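Local structure of putative Transcriptional Regulator (Rhodococcus sp., 2IA2) at residues A119-V124 against L143-T148; G151-A156 against L191-D196. The protein is probably an IclR-family transcriptional regulator that binds DNA through a helix-turn-helix domain and senses a small-molecule effector through its C-terminal domain. All coordinates share one frame; numbering follows the deposited sequence.

Interaction 1 of 2, residues A119-V124 against L143-T148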
ATOM      1  N   ALA A 119     -10.706   9.397 -23.958  1.00 36.38           N
ATOM      2  CA  ALA A 119     -11.101   8.588 -25.105  1.00 35.69           C
ATOM      3  C   ALA A 119     -10.000   7.607 -25.493  1.00 34.13           C
ATOM      4  O   ALA A 119     -10.167   6.803 -26.409  1.00 33.93           O
ATOM      5  CB  ALA A 119     -11.460   9.479 -26.284  1.00 36.29           C
ATOM      6  N   ASP A 120      -8.876   7.678 -24.788  1.00 31.96           N
ATOM      7  CA  ASP A 120      -7.700   6.889 -25.139  1.00 30.95           C
ATOM      8  C   ASP A 120      -7.331   6.007 -23.993  1.00 28.03           C
ATOM      9  O   ASP A 120      -7.673   6.296 -22.907  1.00 28.94           O
ATOM     10  CB  ASP A 120      -6.486   7.801 -25.346  1.00 31.81           C
ATOM     11  CG  ASP A 120      -6.613   8.681 -26.558  1.00 35.71           C
ATOM     12  OD1 ASP A 120      -7.040   8.186 -27.620  1.00 40.22           O
ATOM     13  OD2 ASP A 120      -6.283   9.876 -26.434  1.00 38.38           O
ATOM     14  N   ILE A 121      -6.591   4.948 -24.247  1.00 27.72           N
ATOM     15  CA  ILE A 121      -5.930   4.161 -23.186  1.00 24.85           C
ATOM     16  C   ILE A 121      -4.518   4.652 -23.223  1.00 25.77           C
ATOM     17  O   ILE A 121      -4.065   5.152 -24.286  1.00 24.97           O
ATOM     18  CB  ILE A 121      -5.977   2.623 -23.456  1.00 25.24           C
ATOM     19  CG1 ILE A 121      -5.185   2.237 -24.751  1.00 22.29           C
ATOM     20  CG2 ILE A 121      -7.440   2.141 -23.523  1.00 19.87           C
ATOM     21  CD1 ILE A 121      -5.077   0.638 -25.025  1.00 24.91           C
ATOM     22  N   VAL A 122      -3.841   4.532 -22.090  1.00 25.05           N
ATOM     23  CA  VAL A 122      -2.427   4.959 -21.944  1.00 25.97           C
ATOM     24  C   VAL A 122      -1.695   3.752 -21.398  1.00 25.05           C
ATOM     25  O   VAL A 122      -2.106   3.184 -20.371  1.00 23.42           O
ATOM     26  CB  VAL A 122      -2.187   6.088 -20.882  1.00 26.36           C
ATOM     27  CG1 VAL A 122      -0.706   6.561 -20.914  1.00 27.29           C
ATOM     28  CG2 VAL A 122      -3.066   7.271 -21.123  1.00 28.57           C
ATOM     29  N   TYR A 123      -0.632   3.345 -22.080  1.00 24.45           N
ATOM     30  CA  TYR A 123       0.167   2.222 -21.601  1.00 24.80           C
ATOM     31  C   TYR A 123       0.959   2.615 -20.374  1.00 23.90           C
ATOM     32  O   TYR A 123       1.707   3.582 -20.417  1.00 24.46           O
ATOM     33  CB  TYR A 123       1.144   1.766 -22.670  1.00 25.81           C
ATOM     34  CG  TYR A 123       0.476   0.876 -23.696  1.00 27.85           C
ATOM     35  CD1 TYR A 123      -0.464   1.401 -24.592  1.00 28.03           C
ATOM     36  CD2 TYR A 123       0.751  -0.495 -23.734  1.00 27.39           C
ATOM     37  CE1 TYR A 123      -1.103   0.583 -25.547  1.00 30.46           C
ATOM     38  CE2 TYR A 123       0.141  -1.327 -24.698  1.00 29.78           C
ATOM     39  CZ  TYR A 123      -0.789  -0.771 -25.584  1.00 29.65           C
ATOM     40  OH  TYR A 123      -1.407  -1.581 -26.480  1.00 33.81           O
ATOM     41  N   VAL A 124       0.882   1.799 -19.336  1.00 23.45           N
ATOM     42  CA  VAL A 124       1.604   2.097 -18.094  1.00 23.53           C
ATOM     43  C   VAL A 124       2.642   1.036 -17.693  1.00 23.23           C
ATOM     44  O   VAL A 124       3.487   1.326 -16.882  1.00 21.50           O
ATOM     45  CB  VAL A 124       0.668   2.459 -16.872  1.00 24.18           C
ATOM     46  CG1 VAL A 124      -0.078   3.810 -17.095  1.00 24.64           C
ATOM     47  CG2 VAL A 124      -0.288   1.319 -16.526  1.00 23.58           C
ATOM     48  N   LEU A 143      -3.665   5.074 -27.409  1.00 31.30           N
ATOM     49  CA  LEU A 143      -4.358   4.480 -28.536  1.00 31.74           C
ATOM     50  C   LEU A 143      -5.856   4.722 -28.278  1.00 32.87           C
ATOM     51  O   LEU A 143      -6.268   4.869 -27.121  1.00 32.39           O
ATOM     52  CB  LEU A 143      -4.043   2.986 -28.636  1.00 30.30           C
ATOM     53  CG  LEU A 143      -2.627   2.555 -29.067  1.00 29.60           C
ATOM     54  CD1 LEU A 143      -2.554   1.071 -29.061  1.00 31.19           C
ATOM     55  CD2 LEU A 143      -2.338   3.029 -30.500  1.00 31.67           C
ATOM     56  N   PRO A 144      -6.674   4.815 -29.346  1.00 34.35           N
ATOM     57  CA  PRO A 144      -8.119   5.001 -29.073  1.00 34.67           C
ATOM     58  C   PRO A 144      -8.741   3.817 -28.329  1.00 34.10           C
ATOM     59  O   PRO A 144      -8.496   2.694 -28.681  1.00 34.69           O
ATOM     60  CB  PRO A 144      -8.723   5.193 -30.469  1.00 35.64           C
ATOM     61  CG  PRO A 144      -7.693   4.590 -31.449  1.00 35.65           C
ATOM     62  CD  PRO A 144      -6.351   4.833 -30.797  1.00 34.90           C
ATOM     63  N   ALA A 145      -9.517   4.082 -27.278  1.00 33.75           N
ATOM     64  CA  ALA A 145     -10.127   3.038 -26.473  1.00 32.50           C
ATOM     65  C   ALA A 145     -11.024   2.081 -27.264  1.00 33.74           C
ATOM     66  O   ALA A 145     -11.014   0.845 -27.017  1.00 33.46           O
ATOM     67  CB  ALA A 145     -10.890   3.661 -25.265  1.00 33.02           C
ATOM     68  N   TYR A 146     -11.804   2.634 -28.206  1.00 34.40           N
ATOM     69  CA  TYR A 146     -12.776   1.847 -29.015  1.00 34.93           C
ATOM     70  C   TYR A 146     -12.178   0.762 -29.899  1.00 34.83           C
ATOM     71  O   TYR A 146     -12.891  -0.142 -30.326  1.00 36.80           O
ATOM     72  CB  TYR A 146     -13.672   2.748 -29.893  1.00 35.54           C
ATOM     73  CG  TYR A 146     -13.061   3.222 -31.197  1.00 35.86           C
ATOM     74  CD1 TYR A 146     -13.228   2.490 -32.371  1.00 35.54           C
ATOM     75  CD2 TYR A 146     -12.325   4.412 -31.252  1.00 33.19           C
ATOM     76  CE1 TYR A 146     -12.668   2.934 -33.592  1.00 36.75           C
ATOM     77  CE2 TYR A 146     -11.766   4.877 -32.436  1.00 35.73           C
ATOM     78  CZ  TYR A 146     -11.951   4.136 -33.611  1.00 38.54           C
ATOM     79  OH  TYR A 146     -11.418   4.581 -34.797  1.00 42.27           O
ATOM     80  N   ALA A 147     -10.893   0.872 -30.213  1.00 34.41           N
ATOM     81  CA  ALA A 147     -10.275  -0.012 -31.185  1.00 34.24           C
ATOM     82  C   ALA A 147      -9.212  -0.930 -30.576  1.00 33.24           C
ATOM     83  O   ALA A 147      -8.462  -1.585 -31.308  1.00 33.43           O
ATOM     84  CB  ALA A 147      -9.689   0.819 -32.389  1.00 35.83           C
ATOM     85  N   THR A 148      -9.174  -1.005 -29.239  1.00 31.43           N
ATOM     86  CA  THR A 148      -8.222  -1.866 -28.531  1.00 29.04           C
ATOM     87  C   THR A 148      -8.986  -2.762 -27.571  1.00 28.96           C
ATOM     88  O   THR A 148     -10.092  -2.395 -27.137  1.00 30.36           O
ATOM     89  CB  THR A 148      -7.219  -1.007 -27.724  1.00 28.21           C
ATOM     90  OG1 THR A 148      -7.968  -0.219 -26.818  1.00 29.47           O
ATOM     91  CG2 THR A 148      -6.419  -0.105 -28.643  1.00 25.70           C
TER
HETATM   92  O   HOH W   1     -11.842   5.993 -28.300  1.00 29.43           O
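Ile121 and Leu143 form an antiparallel hydrogen-bonded pair, and their side chains lie on the same face of the sheet. Ile121 N donates to Leu143 O (2.9 Å), and Leu143 N returns a bond to Ile121 O (3.1 Å). CG1 of Ile121 sits between its own backbone N and carbonyl carbon (chi1 64°). From there it meets Leu143 CB at 4.1 Å, the two side chains crossing at a slant. CD1 of Ile121 meets Thr148 tip to tip, 3.5 Å from OG1. The other branch of Ile121, CG2, lies over Ala145, with 4.2 Å to its CB. CD1 of Leu143 touches the edge of the Tyr123 ring, near its plane, 3.8 Å from CE1. Beyond the paired residues, Ala145 N gives a nearly straight bond to Ala119 O (2.9 Å, 173° at the hydrogen), and a water donates to the same oxygen. Thr148 is the N-cap of helix 149-156, and its OG1 bonds Gly151 N. Met150 and Leu154 of that helix also pack on Ile121. Three backbone bonds thus fix the strand pairing and the turn after it. Ile121 adds apolar packing beside Thr148, whose OG1 is engaged at the helix start.

Interaction 2 of 2, residues G151-A156 against L191-D196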
ATOM      1  N   GLY A 151      -9.025  -1.060 -24.227  1.00 24.23           N
ATOM      2  CA  GLY A 151      -9.971   0.039 -24.287  1.00 25.39           C
ATOM      3  C   GLY A 151     -11.396  -0.392 -24.086  1.00 26.61           C
ATOM      4  O   GLY A 151     -12.132   0.261 -23.336  1.00 28.68           O
ATOM      5  N   ARG A 152     -11.802  -1.498 -24.721  1.00 27.53           N
ATOM      6  CA  ARG A 152     -13.167  -2.020 -24.544  1.00 27.76           C
ATOM      7  C   ARG A 152     -13.425  -2.540 -23.179  1.00 26.76           C
ATOM      8  O   ARG A 152     -14.532  -2.420 -22.675  1.00 28.54           O
ATOM      9  CB  ARG A 152     -13.510  -3.062 -25.613  1.00 27.57           C
ATOM     10  CG  ARG A 152     -13.520  -2.370 -26.942  1.00 30.11           C
ATOM     11  CD  ARG A 152     -14.022  -3.269 -28.064  1.00 33.65           C
ATOM     12  NE  ARG A 152     -13.902  -2.559 -29.341  1.00 34.08           N
ATOM     13  CZ  ARG A 152     -14.118  -3.123 -30.533  1.00 37.54           C
ATOM     14  NH1 ARG A 152     -14.499  -4.401 -30.632  1.00 35.31           N
ATOM     15  NH2 ARG A 152     -13.970  -2.399 -31.630  1.00 36.13           N
ATOM     16  N   VAL A 153     -12.420  -3.152 -22.588  1.00 26.82           N
ATOM     17  CA  VAL A 153     -12.452  -3.528 -21.176  1.00 24.96           C
ATOM     18  C   VAL A 153     -12.650  -2.308 -20.271  1.00 26.52           C
ATOM     19  O   VAL A 153     -13.456  -2.341 -19.306  1.00 26.70           O
ATOM     20  CB  VAL A 153     -11.153  -4.322 -20.780  1.00 25.48           C
ATOM     21  CG1 VAL A 153     -11.005  -4.445 -19.269  1.00 20.55           C
ATOM     22  CG2 VAL A 153     -11.187  -5.726 -21.404  1.00 24.25           C
ATOM     23  N   LEU A 154     -11.886  -1.242 -20.519  1.00 26.00           N
ATOM     24  CA  LEU A 154     -11.967  -0.043 -19.668  1.00 26.15           C
ATOM     25  C   LEU A 154     -13.318   0.654 -19.840  1.00 27.67           C
ATOM     26  O   LEU A 154     -13.926   1.070 -18.830  1.00 28.18           O
ATOM     27  CB  LEU A 154     -10.771   0.942 -19.933  1.00 24.42           C
ATOM     28  CG  LEU A 154      -9.433   0.366 -19.402  1.00 24.95           C
ATOM     29  CD1 LEU A 154      -8.252   1.030 -20.071  1.00 25.93           C
ATOM     30  CD2 LEU A 154      -9.329   0.505 -17.861  1.00 23.32           C
ATOM     31  N   LEU A 155     -13.773   0.778 -21.094  1.00 28.11           N
ATOM     32  CA  LEU A 155     -15.087   1.343 -21.382  1.00 30.49           C
ATOM     33  C   LEU A 155     -16.259   0.565 -20.739  1.00 32.96           C
ATOM     34  O   LEU A 155     -17.232   1.180 -20.269  1.00 34.23           O
ATOM     35  CB  LEU A 155     -15.301   1.443 -22.878  1.00 29.87           C
ATOM     36  CG  LEU A 155     -14.341   2.369 -23.626  1.00 30.71           C
ATOM     37  CD1 LEU A 155     -14.567   2.243 -25.152  1.00 28.96           C
ATOM     38  CD2 LEU A 155     -14.499   3.802 -23.153  1.00 31.56           C
ATOM     39  N   ALA A 156     -16.164  -0.770 -20.698  1.00 34.05           N
ATOM     40  CA  ALA A 156     -17.177  -1.593 -20.050  1.00 33.95           C
ATOM     41  C   ALA A 156     -17.260  -1.271 -18.560  1.00 34.47           C
ATOM     42  O   ALA A 156     -18.305  -1.499 -17.917  1.00 35.44           O
ATOM     43  CB  ALA A 156     -16.897  -3.065 -20.299  1.00 33.61           C
ATOM     44  N   LEU A 191     -20.630  -4.080 -24.048  1.00 43.05           N
ATOM     45  CA  LEU A 191     -21.450  -4.785 -23.074  1.00 44.24           C
ATOM     46  C   LEU A 191     -21.145  -6.300 -23.074  1.00 44.25           C
ATOM     47  O   LEU A 191     -21.219  -6.920 -22.015  1.00 44.27           O
ATOM     48  CB  LEU A 191     -22.962  -4.516 -23.274  1.00 46.04           C
ATOM     49  CG  LEU A 191     -23.441  -3.057 -23.338  1.00 47.40           C
ATOM     50  CD1 LEU A 191     -24.996  -2.978 -23.535  1.00 49.42           C
ATOM     51  CD2 LEU A 191     -22.992  -2.264 -22.133  1.00 45.09           C
ATOM     52  N   ALA A 192     -20.811  -6.889 -24.228  1.00 43.92           N
ATOM     53  CA  ALA A 192     -20.393  -8.310 -24.240  1.00 44.45           C
ATOM     54  C   ALA A 192     -19.155  -8.507 -23.341  1.00 43.73           C
ATOM     55  O   ALA A 192     -19.085  -9.441 -22.568  1.00 43.63           O
ATOM     56  CB  ALA A 192     -20.114  -8.790 -25.648  1.00 44.44           C
ATOM     57  N   VAL A 193     -18.194  -7.588 -23.425  1.00 43.04           N
ATOM     58  CA  VAL A 193     -17.018  -7.594 -22.558  1.00 41.72           C
ATOM     59  C   VAL A 193     -17.411  -7.549 -21.092  1.00 41.39           C
ATOM     60  O   VAL A 193     -16.829  -8.212 -20.268  1.00 40.44           O
ATOM     61  CB  VAL A 193     -16.107  -6.376 -22.863  1.00 41.25           C
ATOM     62  CG1 VAL A 193     -14.949  -6.315 -21.877  1.00 38.65           C
ATOM     63  CG2 VAL A 193     -15.602  -6.451 -24.300  1.00 41.31           C
ATOM     64  N   ARG A 194     -18.403  -6.735 -20.767  1.00 42.91           N
ATOM     65  CA  ARG A 194     -18.917  -6.676 -19.397  1.00 43.59           C
ATOM     66  C   ARG A 194     -19.381  -8.082 -18.974  1.00 43.55           C
ATOM     67  O   ARG A 194     -18.989  -8.556 -17.924  1.00 43.15           O
ATOM     68  CB  ARG A 194     -20.048  -5.654 -19.309  1.00 44.38           C
ATOM     69  CG  ARG A 194     -20.224  -4.956 -17.953  1.00 45.05           C
ATOM     70  CD  ARG A 194     -21.319  -3.858 -18.082  1.00 46.29           C
ATOM     71  NE  ARG A 194     -20.851  -2.465 -18.251  1.00 48.42           N
ATOM     72  CZ  ARG A 194     -21.651  -1.396 -18.239  1.00 50.00           C
ATOM     73  NH1 ARG A 194     -22.963  -1.557 -18.113  1.00 52.98           N
ATOM     74  NH2 ARG A 194     -21.158  -0.171 -18.369  1.00 48.79           N
ATOM     75  N   ALA A 195     -20.151  -8.772 -19.824  1.00 43.33           N
ATOM     76  CA  ALA A 195     -20.625 -10.147 -19.520  1.00 43.12           C
ATOM     77  C   ALA A 195     -19.521 -11.238 -19.506  1.00 42.32           C
ATOM     78  O   ALA A 195     -19.510 -12.082 -18.622  1.00 42.00           O
ATOM     79  CB  ALA A 195     -21.739 -10.549 -20.487  1.00 44.15           C
ATOM     80  N   ASP A 196     -18.595 -11.221 -20.465  1.00 40.13           N
ATOM     81  CA  ASP A 196     -17.567 -12.278 -20.564  1.00 39.84           C
ATOM     82  C   ASP A 196     -16.372 -12.123 -19.614  1.00 37.41           C
ATOM     83  O   ASP A 196     -15.650 -13.090 -19.338  1.00 35.74           O
ATOM     84  CB  ASP A 196     -17.041 -12.305 -21.993  1.00 40.97           C
ATOM     85  CG  ASP A 196     -18.147 -12.514 -23.000  1.00 46.17           C
ATOM     86  OD1 ASP A 196     -19.302 -12.800 -22.561  1.00 49.17           O
ATOM     87  OD2 ASP A 196     -17.869 -12.415 -24.227  1.00 51.46           O
TER
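Arg194 of helix 183-196 reaches across to Ala156 of helix 149-156. Its CB rests 4.2 Å from the CB of Ala156. CG and CD then pass the Ala156 carbonyl oxygen, with CD 3.8 Å from it. The chain bends at chi3 (-100°), which turns the guanidinium back onto that oxygen. NE donates to Ala156 O at 2.7 Å. The bond uses a lone pair in the carbonyl plane, and the oxygen lies close to the guanidinium plane, at its edge. NH2 adds a weak bond to the same oxygen (3.2 Å, 130° at the hydrogen). On the remaining branch, NH1 forms a salt bridge with Asp160. CD2 of Leu191, one turn back on the same helix, covers one face of the group near its rim.

Next to Arg194, Val193 makes the apolar part of the contact. Its CG1 meets both CA and CG2 of Val153, the latter at 3.8 Å, and the two valine side chains cross at about a right angle. The same methyl lies 4.1 Å from Ala156 CB, and CG2 of Val193 faces Arg152 CB. Cys199 of strand 199-202 packs against both valines. The helix segments cross at -83°, with their axes 8.4 Å apart. A small apolar patch at the crossing is therefore bordered by a polar grip. Arg194 holds the Ala156 carbonyl through a short bond from NE and a weak one from NH2, and its charge is probably balanced by Asp160.

Interactions 1 and 2 lie in series along the chain, with centres about 13 Å apart, inside the C-terminal domain of the IclR family. Interaction 1 sits at one edge of the six-stranded antiparallel sheet, where strand 142-144 is outermost. The chain then turns into helix 149-156, which meets helix 183-196 in interaction 2. The two contacts touch directly. Ile121 CG2 packs on Gly151 CA (3.4 Å), and Tyr146 O probably accepts a hydrogen bond from Arg152 NE (2.8 Å). Helix 149-156 is thus layered between the sheet and helix 183-196, consistent with the alpha-beta build of a GAF-like effector domain.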